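Local coordinates for phosphocarrier protein HPr (Mycoplasma capricolum, PDB 1PCH) that carries phosphoryl groups, via a phosphohistidine intermediate, as the general non-sugar-specific component of the phosphoenolpyruvate-dependent sugar phosphotransferase system, at residues A[26-31]-A[70-75]; A[30-35]-A[41-46]; A[78-81]-A[85-88]. All blocks are in the same frame, centred on the assembly; numbering follows the deposited sequence.

Contact 1: residues A[26-31]-A[70-75]; sequences SKFSSN and DQAIQA
Phe28 lays one face of its ring on the backbone of helix 69-82 at Ala72, and this single aromatic side chain makes almost the whole contact. Ala72 CA stands 3.6 Å from the centroid of the Phe28 ring and 13° off the ring normal, the geometry of a CH-pi contact over the middle of the face. The methyl of the same residue reaches the root of the ring, with Ala72 CB 3.6 Å from Phe28 CG. At the far end of the ring, one helical turn on, Ala75 CB lies 3.5 Å from Phe28 CZ and approaches obliquely. Two alanines spaced i, i+3 thus leave the helix surface low enough for the ring to come right up to it. The first torsion of Phe28 (chi1 -59°) turns CG away from its own carbonyl carbon and sends the ring across to the helix.

The tight part is therefore the ring on Ala72 and Ala75, of which Ala72 is buried. Toward the solvent the packing thins at Gln71, an exposed residue that only grazes the ring: its nearest approach is by the backbone, Gln71 C lying 4.1 Å from Phe28 CE1.

In the HPr fold, an open-faced beta-sandwich with helices packed on one face of a four-stranded antiparallel sheet, the contact joins the loop between helix 15-25 and strand 31-36 to the early turns of helix 69-82. Asp68, just before that helix, receives hydrogen bonds from Ser29 N and Ser30 OG, while Ile73, on the helix face turned to the sheet, packs on Ile62 and Ala64 of strand 59-65.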
loop_
_atom_site.group_PDB
_atom_site.type_symbol
_atom_site.label_atom_id
_atom_site.label_comp_id
_atom_site.label_asym_id
_atom_site.label_seq_id
_atom_site.Cartn_x
_atom_site.Cartn_y
_atom_site.Cartn_z
ATOM N N SER A 26 -9.112 -3.905 -2.320
ATOM C CA SER A 26 -10.283 -4.037 -3.176
ATOM C C SER A 26 -11.584 -4.287 -2.465
ATOM O O SER A 26 -12.670 -4.214 -3.032
ATOM C CB SER A 26 -10.057 -5.203 -4.179
ATOM O OG SER A 26 -9.057 -4.760 -5.098
ATOM N N LYS A 27 -11.484 -4.564 -1.176
ATOM C CA LYS A 27 -12.623 -4.840 -0.350
ATOM C C LYS A 27 -13.360 -3.599 0.085
ATOM O O LYS A 27 -14.487 -3.694 0.580
ATOM C CB LYS A 27 -12.072 -5.527 0.961
ATOM C CG LYS A 27 -11.185 -6.732 0.603
ATOM C CD LYS A 27 -10.609 -7.293 1.911
ATOM C CE LYS A 27 -10.388 -8.802 1.827
ATOM N NZ LYS A 27 -10.057 -9.305 3.256
ATOM N N PHE A 28 -12.691 -2.470 0.055
ATOM C CA PHE A 28 -13.111 -1.197 0.526
ATOM C C PHE A 28 -13.722 -0.320 -0.552
ATOM O O PHE A 28 -13.304 -0.248 -1.689
ATOM C CB PHE A 28 -11.923 -0.453 1.183
ATOM C CG PHE A 28 -11.378 -1.280 2.358
ATOM C CD1 PHE A 28 -12.046 -1.239 3.565
ATOM C CD2 PHE A 28 -10.259 -2.069 2.240
ATOM C CE1 PHE A 28 -11.630 -1.960 4.650
ATOM C CE2 PHE A 28 -9.833 -2.814 3.338
ATOM C CZ PHE A 28 -10.506 -2.764 4.522
ATOM N N SER A 29 -14.773 0.393 -0.129
ATOM C CA SER A 29 -15.379 1.328 -1.019
ATOM C C SER A 29 -14.484 2.556 -1.218
ATOM O O SER A 29 -14.520 3.181 -2.259
ATOM C CB SER A 29 -16.756 1.792 -0.509
ATOM O OG SER A 29 -16.647 2.447 0.705
ATOM N N SER A 30 -13.681 2.894 -0.181
ATOM C CA SER A 30 -12.838 4.057 -0.263
ATOM C C SER A 30 -11.884 3.962 -1.481
ATOM O O SER A 30 -11.475 2.897 -1.854
ATOM C CB SER A 30 -11.855 4.089 0.950
ATOM O OG SER A 30 -12.583 4.426 2.130
ATOM N N ASN A 31 -11.467 5.131 -1.870
ATOM C CA ASN A 31 -10.395 5.291 -2.867
ATOM C C ASN A 31 -9.089 5.172 -2.071
ATOM O O ASN A 31 -8.850 5.875 -1.123
ATOM C CB ASN A 31 -10.504 6.649 -3.521
ATOM C CG ASN A 31 -11.845 6.748 -4.254
ATOM O OD1 ASN A 31 -12.057 5.954 -5.165
ATOM N ND2 ASN A 31 -12.691 7.668 -3.827
ATOM N N ASP A 70 -11.328 4.803 7.538
ATOM C CA ASP A 70 -10.599 4.515 8.778
ATOM C C ASP A 70 -10.271 3.062 8.913
ATOM O O ASP A 70 -9.224 2.691 9.404
ATOM C CB ASP A 70 -11.412 5.011 9.972
ATOM C CG ASP A 70 -11.406 6.539 10.021
ATOM O OD1 ASP A 70 -10.433 7.123 9.482
ATOM O OD2 ASP A 70 -12.366 7.112 10.582
ATOM N N GLN A 71 -11.219 2.186 8.475
ATOM C CA GLN A 71 -10.943 0.747 8.604
ATOM C C GLN A 71 -9.866 0.350 7.575
ATOM O O GLN A 71 -8.963 -0.378 7.871
ATOM C CB GLN A 71 -12.203 -0.078 8.367
ATOM C CG GLN A 71 -13.348 0.121 9.270
ATOM C CD GLN A 71 -14.593 -0.699 8.887
ATOM O OE1 GLN A 71 -14.977 -0.772 7.724
ATOM N NE2 GLN A 71 -15.209 -1.302 9.879
ATOM N N ALA A 72 -10.058 0.882 6.376
ATOM C CA ALA A 72 -9.184 0.608 5.251
ATOM C C ALA A 72 -7.733 0.886 5.612
ATOM O O ALA A 72 -6.854 0.090 5.313
ATOM C CB ALA A 72 -9.594 1.399 4.031
ATOM N N ILE A 73 -7.474 2.038 6.212
ATOM C CA ILE A 73 -6.072 2.376 6.533
ATOM C C ILE A 73 -5.463 1.387 7.492
ATOM O O ILE A 73 -4.335 0.890 7.326
ATOM C CB ILE A 73 -6.046 3.812 7.093
ATOM C CG1 ILE A 73 -5.937 4.855 5.957
ATOM C CG2 ILE A 73 -4.975 4.047 8.109
ATOM C CD1 ILE A 73 -4.677 4.694 5.169
ATOM N N GLN A 74 -6.234 0.975 8.514
ATOM C CA GLN A 74 -5.726 -0.000 9.476
ATOM C C GLN A 74 -5.506 -1.358 8.837
ATOM O O GLN A 74 -4.503 -2.031 9.122
ATOM C CB GLN A 74 -6.620 -0.090 10.703
ATOM C CG GLN A 74 -6.808 1.191 11.457
ATOM C CD GLN A 74 -5.535 1.851 11.946
ATOM O OE1 GLN A 74 -4.510 1.202 12.105
ATOM N NE2 GLN A 74 -5.649 3.137 12.271
ATOM N N ALA A 75 -6.473 -1.735 7.982
ATOM C CA ALA A 75 -6.418 -3.008 7.298
ATOM C C ALA A 75 -5.150 -3.065 6.433
ATOM O O ALA A 75 -4.403 -4.021 6.527
ATOM C CB ALA A 75 -7.654 -3.285 6.505
#

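Contact 2: residues A[30-35]-A[41-46]; sequences SNITII and GNLKSI. With SO4 (sulfate ion), chain B.
Lys44 reaches across the open end of the hairpin formed by strands 31-36 and 39-42 to the carbonyl of Ser30, just before the first strand. Extended beyond CG, its chain carries NZ to 2.9 Å from Ser30 O, above the carbonyl plane (35° out of it); the same ammonium also bonds to Phe28 O.

The regular ladder is short. Ile34 and Gly41 form an antiparallel hydrogen-bonded pair, with Ile34 N 2.8 Å from Gly41 O and Gly41 N 2.7 Å from Ile34 O. Thr33 and Asn42 make the adjoining non-hydrogen-bonded pair. Beyond it Leu43 N still reaches Ile32 O at 2.9 Å, in a nearly straight bond (N-H...O 171°), as the chain leaves the strand in a type I turn from Asn42 to Ser45 that leads into helix 46-52. Asn42 OD1 accepts from Lys44 N, an Asx turn, and also takes a bond from a water that receives one from Ile32 N.

Ser45, a predicted phosphorylation site unmodified in this structure, caps that helix through Asn48 N. A sulfate, probably from the crystallisation liquor, accepts from Ile46 N and Met47 N, with a weak bond from Ser45 OG; the spot favours an anion, which may be relevant to the predicted modification.

On the sheet face that carries Ile32 and Ile34, Leu43 divides its methyls: CD2 lies 3.7 Å from Ile32 CG2, and CD1 lies 4.0 Å from Ile34 CD1. Ile62 of strand 59-65 touches all three. The contact thus splits its chemistry: ladder bonds, Lys44 and Asn42 satisfy backbone polar atoms where the strands part, while the aliphatic side chains close the buried face.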
loop_
_atom_site.group_PDB
_atom_site.type_symbol
_atom_site.label_atom_id
_atom_site.label_comp_id
_atom_site.label_asym_id
_atom_site.label_seq_id
_atom_site.Cartn_x
_atom_site.Cartn_y
_atom_site.Cartn_z
ATOM N N SER A 30 -13.681 2.894 -0.181
ATOM C CA SER A 30 -12.838 4.057 -0.263
ATOM C C SER A 30 -11.884 3.962 -1.481
ATOM O O SER A 30 -11.475 2.897 -1.854
ATOM C CB SER A 30 -11.855 4.089 0.950
ATOM O OG SER A 30 -12.583 4.426 2.130
ATOM N N ASN A 31 -11.467 5.131 -1.870
ATOM C CA ASN A 31 -10.395 5.291 -2.867
ATOM C C ASN A 31 -9.089 5.172 -2.071
ATOM O O ASN A 31 -8.850 5.875 -1.123
ATOM C CB ASN A 31 -10.504 6.649 -3.521
ATOM C CG ASN A 31 -11.845 6.748 -4.254
ATOM O OD1 ASN A 31 -12.057 5.954 -5.165
ATOM N ND2 ASN A 31 -12.691 7.668 -3.827
ATOM N N ILE A 32 -8.257 4.215 -2.474
ATOM C CA ILE A 32 -7.025 3.969 -1.772
ATOM C C ILE A 32 -5.834 4.108 -2.711
ATOM O O ILE A 32 -5.577 3.386 -3.640
ATOM C CB ILE A 32 -7.013 2.627 -1.059
ATOM C CG1 ILE A 32 -8.224 2.426 -0.141
ATOM C CG2 ILE A 32 -5.720 2.472 -0.275
ATOM C CD1 ILE A 32 -8.417 0.962 0.251
ATOM N N THR A 33 -5.123 5.232 -2.434
ATOM C CA THR A 33 -3.984 5.576 -3.256
ATOM C C THR A 33 -2.682 5.359 -2.503
ATOM O O THR A 33 -2.572 5.491 -1.287
ATOM C CB THR A 33 -4.128 7.043 -3.710
ATOM O OG1 THR A 33 -5.395 7.137 -4.368
ATOM C CG2 THR A 33 -3.046 7.416 -4.708
ATOM N N ILE A 34 -1.694 4.982 -3.259
ATOM C CA ILE A 34 -0.332 4.772 -2.736
ATOM C C ILE A 34 0.543 5.801 -3.478
ATOM O O ILE A 34 0.370 6.014 -4.673
ATOM C CB ILE A 34 0.172 3.391 -2.902
ATOM C CG1 ILE A 34 1.628 3.181 -2.395
ATOM C CG2 ILE A 34 0.052 2.898 -4.335
ATOM C CD1 ILE A 34 1.958 1.692 -2.287
ATOM N N ILE A 35 1.315 6.524 -2.691
ATOM C CA ILE A 35 2.179 7.587 -3.182
ATOM C C ILE A 35 3.629 7.225 -2.808
ATOM O O ILE A 35 3.865 6.762 -1.688
ATOM C CB ILE A 35 1.837 8.921 -2.439
ATOM C CG1 ILE A 35 0.403 9.366 -2.673
ATOM C CG2 ILE A 35 2.834 9.985 -2.764
ATOM C CD1 ILE A 35 -0.151 10.305 -1.635
ATOM N N GLY A 41 -0.509 5.857 -7.204
ATOM C CA GLY A 41 -1.168 4.725 -7.846
ATOM C C GLY A 41 -2.395 4.267 -7.050
ATOM O O GLY A 41 -2.584 4.651 -5.893
ATOM N N ASN A 42 -3.211 3.478 -7.709
ATOM C CA ASN A 42 -4.419 2.906 -7.080
ATOM C C ASN A 42 -3.962 1.566 -6.487
ATOM O O ASN A 42 -3.486 0.681 -7.182
ATOM C CB ASN A 42 -5.528 2.821 -8.084
ATOM C CG ASN A 42 -6.765 2.113 -7.605
ATOM O OD1 ASN A 42 -6.827 1.641 -6.486
ATOM N ND2 ASN A 42 -7.774 2.026 -8.463
ATOM N N LEU A 43 -4.108 1.472 -5.171
ATOM C CA LEU A 43 -3.627 0.326 -4.434
ATOM C C LEU A 43 -4.420 -0.934 -4.737
ATOM O O LEU A 43 -3.987 -2.051 -4.454
ATOM C CB LEU A 43 -3.508 0.636 -2.967
ATOM C CG LEU A 43 -2.768 -0.324 -2.073
ATOM C CD1 LEU A 43 -1.348 -0.580 -2.375
ATOM C CD2 LEU A 43 -3.097 -0.116 -0.616
ATOM N N LYS A 44 -5.591 -0.704 -5.341
ATOM C CA LYS A 44 -6.453 -1.813 -5.706
ATOM C C LYS A 44 -5.986 -2.507 -6.966
ATOM O O LYS A 44 -6.434 -3.598 -7.294
ATOM C CB LYS A 44 -7.913 -1.327 -5.876
ATOM C CG LYS A 44 -8.511 -0.773 -4.610
ATOM C CD LYS A 44 -9.873 -0.158 -4.845
ATOM C CE LYS A 44 -10.528 0.185 -3.501
ATOM N NZ LYS A 44 -11.892 0.773 -3.738
ATOM N N SER A 45 -5.093 -1.850 -7.694
ATOM C CA SER A 45 -4.560 -2.405 -8.932
ATOM C C SER A 45 -3.146 -2.955 -8.740
ATOM O O SER A 45 -2.201 -2.192 -8.507
ATOM C CB SER A 45 -4.519 -1.325 -10.014
ATOM O OG SER A 45 -3.699 -1.702 -11.104
ATOM N N ILE A 46 -2.989 -4.262 -8.924
ATOM C CA ILE A 46 -1.667 -4.852 -8.783
ATOM C C ILE A 46 -0.714 -4.315 -9.841
ATOM O O ILE A 46 0.453 -4.111 -9.609
ATOM C CB ILE A 46 -1.671 -6.385 -8.848
ATOM C CG1 ILE A 46 -0.211 -6.933 -8.794
ATOM C CG2 ILE A 46 -2.309 -6.886 -10.131
ATOM C CD1 ILE A 46 -0.188 -8.319 -8.189
HETATM S S SO4 B . -5.434 -5.248 -11.652
HETATM O O1 SO4 B . -6.000 -6.419 -12.431
HETATM O O2 SO4 B . -5.268 -5.684 -10.218
HETATM O O3 SO4 B . -4.167 -4.809 -12.252
HETATM O O4 SO4 B . -6.460 -4.145 -11.682
HETATM O O HOH W 1 -8.720 3.018 -5.031
#

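Contact 3: residues A[78-81]-A[85-88]; sequences QTMI and LIQG
Met80 and Ile81, near the end of helix 69-82, meet the C-terminal tail of the HPr fold as it passes across the end of the helix.

Met80 supplies the one direct hydrogen bond between the segments. Its carbonyl O lies 2.8 Å from Leu85 N, with an N-H...O angle of 147°; the donor is the residue five on, past the end of the helix. Its side chain then meets both leading residues of the tail: Met80 CB is 3.8 Å from Ile86 CG1, and Met80 CG is 4.1 Å from Leu85 CD2, the Met80 and Leu85 chains running slantwise to each other. The extended thioether continues past the tail toward Phe3, Ile60 and Ile62 of the sheet. Leu85 also packs on Leu13, and its side chain is about 5 Å from that of the active-site His14.

Ile81 takes up the rest of the tail. Its CG1 sits 4.0 Å from Ile86 CG1 and 3.7 Å from Gly88 CA, so one methylene touches both. Ile86 has CG1 between its backbone N and carbonyl carbon (chi1 75°), which turns that branch to the helix. A water donates to Ile81 O at 2.6 Å and to Ile86 O at 2.8 Å, linking the two backbones.

The helix-end carbonyls of Met80 and Ile81 are thus satisfied by Leu85 N and by water, one directly and one through a bridge, while apolar side chains hold the tail against the helix end near His14.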
loop_
_atom_site.group_PDB
_atom_site.type_symbol
_atom_site.label_atom_id
_atom_site.label_comp_id
_atom_site.label_asym_id
_atom_site.label_seq_id
_atom_site.Cartn_x
_atom_site.Cartn_y
_atom_site.Cartn_z
ATOM N N GLN A 78 -1.968 -3.048 8.642
ATOM C CA GLN A 78 -1.711 -4.398 9.199
ATOM C C GLN A 78 -1.212 -5.358 8.156
ATOM O O GLN A 78 -0.340 -6.190 8.394
ATOM C CB GLN A 78 -2.994 -4.956 9.833
ATOM C CG GLN A 78 -2.716 -6.339 10.472
ATOM C CD GLN A 78 -1.720 -6.186 11.618
ATOM O OE1 GLN A 78 -1.856 -5.247 12.409
ATOM N NE2 GLN A 78 -0.694 -7.041 11.624
ATOM N N THR A 79 -1.814 -5.271 6.959
ATOM C CA THR A 79 -1.399 -6.113 5.862
ATOM C C THR A 79 0.081 -5.929 5.526
ATOM O O THR A 79 0.785 -6.911 5.279
ATOM C CB THR A 79 -2.250 -5.910 4.594
ATOM O OG1 THR A 79 -3.597 -6.315 4.940
ATOM C CG2 THR A 79 -1.799 -6.903 3.501
ATOM N N MET A 80 0.527 -4.678 5.520
ATOM C CA MET A 80 1.937 -4.424 5.216
ATOM C C MET A 80 2.864 -5.015 6.273
ATOM O O MET A 80 3.931 -5.502 5.968
ATOM C CB MET A 80 2.206 -2.918 5.101
ATOM C CG MET A 80 1.512 -2.406 3.829
ATOM S SD MET A 80 1.863 -0.656 3.579
ATOM C CE MET A 80 1.141 -0.469 1.924
ATOM N N ILE A 81 2.388 -4.925 7.512
ATOM C CA ILE A 81 3.172 -5.451 8.615
ATOM C C ILE A 81 3.224 -6.969 8.498
ATOM O O ILE A 81 4.266 -7.596 8.606
ATOM C CB ILE A 81 2.552 -5.045 9.960
ATOM C CG1 ILE A 81 2.855 -3.593 10.302
ATOM C CG2 ILE A 81 3.023 -5.993 11.068
ATOM C CD1 ILE A 81 1.893 -2.876 11.161
ATOM N N LEU A 85 6.372 -6.050 4.825
ATOM C CA LEU A 85 6.833 -5.025 3.880
ATOM C C LEU A 85 7.433 -3.831 4.619
ATOM O O LEU A 85 8.218 -3.037 4.123
ATOM C CB LEU A 85 5.608 -4.538 3.093
ATOM C CG LEU A 85 5.892 -3.700 1.857
ATOM C CD1 LEU A 85 6.664 -4.495 0.801
ATOM C CD2 LEU A 85 4.499 -3.319 1.207
ATOM N N ILE A 86 6.901 -3.618 5.808
ATOM C CA ILE A 86 7.243 -2.534 6.662
ATOM C C ILE A 86 7.429 -3.113 8.070
ATOM O O ILE A 86 7.064 -4.280 8.271
ATOM C CB ILE A 86 6.217 -1.379 6.687
ATOM C CG1 ILE A 86 4.930 -1.671 7.471
ATOM C CG2 ILE A 86 5.895 -0.956 5.264
ATOM C CD1 ILE A 86 4.025 -0.482 7.621
ATOM N N GLN A 87 7.957 -2.298 8.937
ATOM C CA GLN A 87 8.136 -2.731 10.335
ATOM C C GLN A 87 6.969 -2.317 11.168
ATOM O O GLN A 87 6.356 -1.251 11.026
ATOM C CB GLN A 87 9.487 -2.265 10.821
ATOM C CG GLN A 87 10.610 -2.999 10.007
ATOM C CD GLN A 87 11.910 -2.950 10.793
ATOM O OE1 GLN A 87 12.726 -3.859 10.712
ATOM N NE2 GLN A 87 12.042 -1.886 11.564
ATOM N N GLY A 88 6.522 -3.223 12.062
ATOM C CA GLY A 88 5.351 -2.782 12.859
ATOM C C GLY A 88 5.833 -1.907 14.028
ATOM O O GLY A 88 7.063 -1.783 14.193
ATOM O OXT GLY A 88 4.965 -1.394 14.762
HETATM O O HOH W 2 6.345 -6.515 9.839
#

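Contacts 1 and 3 both use helix 69-82, near its start and toward its end, with centres about 15 Å apart. Contact 1 is peripheral and rests on apolar and CH-pi packing alone. Contact 3, its centre about 10 Å from that of the chain, is also peripheral, with Met80, Leu85 and Ile86 buried and Gly88 exposed; it adds a backbone hydrogen bond and a water bridge. Contact 2 lies nearer the chain's centre, about 7 Å from it, and combines strand pairing with a buried aliphatic layer. It shares Ser30 and Asn31 with contact 1, and the two touch through Ala72 and Ile32 and through a probable hydrogen bond from Lys44 to Phe28 O. Contacts 2 and 3 do not touch.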